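Local coordinates for uncharacterized protein (Sphaerobacter thermophilus, PDB 5TGN), which is of unknown function but has a SnoaL-like fold of the NTF2 clan, whose members commonly bind or convert small molecules in a pocket, at residues 94-98 against 99-103. Sequence-based numbering, arbitrary orientation.
Sequences FDVDG and DRIRR
D97 and R100 close the hairpin of strands 88-97 and 100-108 by bonding in both directions: D97 N to R100 O at 3.0 Å, and R100 N to D97 O at 3.1 Å, the latter donor standing well above the carbonyl plane. Between them G98 and D99, both with positive phi, form the centre of a type I' turn. D95 O accepts two amides in its carbonyl plane, R102 N at 2.7 Å and R103 N at 3.2 Å, while D95 N returns a nearly straight bond to R103 O. Two residues thus face one, a classic beta bulge that shifts the register where the chain turns a corner at R102.

Apolar contact lies on the V96 and I101 face. I101 CD1 meets the ring of F94 at its edge, 3.7 Å from CD1 of F94, and I101 CG1 lies 4.4 Å from V96 CG2. Helix 6-18 packs against F94 and V96. Cutting I101 back to an alanine is likely to open a gap beside the F94 ring edge and leave that ring freer to shift.

Charged groups occupy the other face. R103 runs alongside D95, its chi1 of 170° swinging CG away from the backbone N, its CD 3.7 Å from D95 OD2. The two charges do not touch; a water accepts a hydrogen bond from R103 NH1 and donates one to D95 OD2. The guanidinium also forms salt bridges with E34 and with E91 of the second subunit. The hairpin thus has an apolar face and a charged one, from which R103 reaches the second subunit.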
loop_
_atom_site.group_PDB
_atom_site.type_symbol
_atom_site.label_atom_id
_atom_site.label_comp_id
_atom_site.label_asym_id
_atom_site.label_seq_id
_atom_site.Cartn_x
_atom_site.Cartn_y
_atom_site.Cartn_z
ATOM N N PHE A 94 10.740 2.617 -14.173
ATOM C CA PHE A 94 10.207 2.085 -15.429
ATOM C C PHE A 94 11.257 1.190 -16.083
ATOM O O PHE A 94 12.377 1.649 -16.352
ATOM C CB PHE A 94 9.862 3.204 -16.416
ATOM C CG PHE A 94 8.807 4.144 -15.962
ATOM C CD1 PHE A 94 7.484 3.983 -16.389
ATOM C CD2 PHE A 94 9.124 5.236 -15.163
ATOM C CE1 PHE A 94 6.486 4.890 -15.990
ATOM C CE2 PHE A 94 8.129 6.130 -14.734
ATOM C CZ PHE A 94 6.823 5.964 -15.137
ATOM N N ASP A 95 10.902 -0.071 -16.352
ATOM C CA ASP A 95 11.694 -0.944 -17.230
ATOM C C ASP A 95 11.027 -0.979 -18.601
ATOM O O ASP A 95 9.843 -1.323 -18.707
ATOM C CB ASP A 95 11.811 -2.367 -16.657
ATOM C CG ASP A 95 12.437 -2.386 -15.259
ATOM O OD1 ASP A 95 13.589 -1.913 -15.120
ATOM O OD2 ASP A 95 11.775 -2.844 -14.291
ATOM N N VAL A 96 11.789 -0.647 -19.646
ATOM C CA VAL A 96 11.256 -0.425 -20.987
ATOM C C VAL A 96 11.930 -1.388 -21.950
ATOM O O VAL A 96 13.138 -1.634 -21.854
ATOM C CB VAL A 96 11.466 1.041 -21.433
ATOM C CG1 VAL A 96 11.154 1.239 -22.937
ATOM C CG2 VAL A 96 10.673 1.979 -20.521
ATOM N N ASP A 97 11.144 -1.945 -22.869
ATOM C CA ASP A 97 11.693 -2.742 -23.951
ATOM C C ASP A 97 10.787 -2.604 -25.167
ATOM O O ASP A 97 9.562 -2.578 -25.037
ATOM C CB ASP A 97 11.844 -4.217 -23.547
ATOM C CG ASP A 97 12.853 -4.963 -24.426
ATOM O OD1 ASP A 97 13.649 -4.302 -25.126
ATOM O OD2 ASP A 97 12.863 -6.213 -24.415
ATOM N N GLY A 98 11.395 -2.506 -26.344
ATOM C CA GLY A 98 10.608 -2.443 -27.566
ATOM C C GLY A 98 9.602 -1.310 -27.570
ATOM O O GLY A 98 8.461 -1.497 -28.012
ATOM N N ASP A 99 10.005 -0.140 -27.068
ATOM C CA ASP A 99 9.222 1.099 -26.986
ATOM C C ASP A 99 7.923 0.960 -26.175
ATOM O O ASP A 99 7.018 1.783 -26.313
ATOM C CB ASP A 99 8.957 1.716 -28.380
ATOM C CG ASP A 99 8.041 0.887 -29.263
ATOM O OD1 ASP A 99 6.886 0.622 -28.868
ATOM O OD2 ASP A 99 8.479 0.502 -30.374
ATOM N N ARG A 100 7.824 -0.003 -25.264
ATOM C CA ARG A 100 6.745 -0.012 -24.280
ATOM C C ARG A 100 7.308 -0.301 -22.902
ATOM O O ARG A 100 8.418 -0.805 -22.765
ATOM C CB ARG A 100 5.656 -1.038 -24.611
ATOM C CG ARG A 100 4.871 -0.678 -25.860
ATOM C CD ARG A 100 3.738 -1.641 -26.142
ATOM N NE ARG A 100 2.901 -1.171 -27.244
ATOM C CZ ARG A 100 1.683 -0.669 -27.090
ATOM N NH1 ARG A 100 1.153 -0.597 -25.881
ATOM N NH2 ARG A 100 0.989 -0.265 -28.150
ATOM N N ILE A 101 6.511 0.005 -21.882
ATOM C CA ILE A 101 6.857 -0.307 -20.494
ATOM C C ILE A 101 6.589 -1.779 -20.225
ATOM O O ILE A 101 5.462 -2.263 -20.391
ATOM C CB ILE A 101 6.074 0.574 -19.506
ATOM C CG1 ILE A 101 6.279 2.062 -19.825
ATOM C CG2 ILE A 101 6.543 0.291 -18.090
ATOM C CD1 ILE A 101 5.194 3.003 -19.176
ATOM N N ARG A 102 7.634 -2.501 -19.823
ATOM C CA ARG A 102 7.465 -3.879 -19.389
ATOM C C ARG A 102 7.073 -3.932 -17.921
ATOM O O ARG A 102 6.266 -4.779 -17.518
ATOM C CB ARG A 102 8.747 -4.672 -19.634
ATOM C CG ARG A 102 9.001 -4.873 -21.135
ATOM C CD ARG A 102 9.695 -6.198 -21.469
ATOM N NE ARG A 102 9.041 -7.330 -20.821
ATOM C CZ ARG A 102 7.924 -7.899 -21.259
ATOM N NH1 ARG A 102 7.399 -8.921 -20.601
ATOM N NH2 ARG A 102 7.332 -7.443 -22.351
ATOM N N ARG A 103 7.634 -3.050 -17.105
ATOM C CA ARG A 103 7.269 -3.063 -15.707
ATOM C C ARG A 103 7.429 -1.666 -15.137
ATOM O O ARG A 103 8.405 -0.967 -15.434
ATOM C CB ARG A 103 8.114 -4.063 -14.906
ATOM C CG ARG A 103 7.925 -3.946 -13.367
ATOM C CD ARG A 103 9.027 -4.762 -12.670
ATOM N NE ARG A 103 8.767 -6.200 -12.690
ATOM C CZ ARG A 103 9.637 -7.127 -12.294
ATOM N NH1 ARG A 103 10.850 -6.764 -11.890
ATOM N NH2 ARG A 103 9.293 -8.410 -12.272
HETATM O O HOH W 1 12.527 -4.536 -12.348
#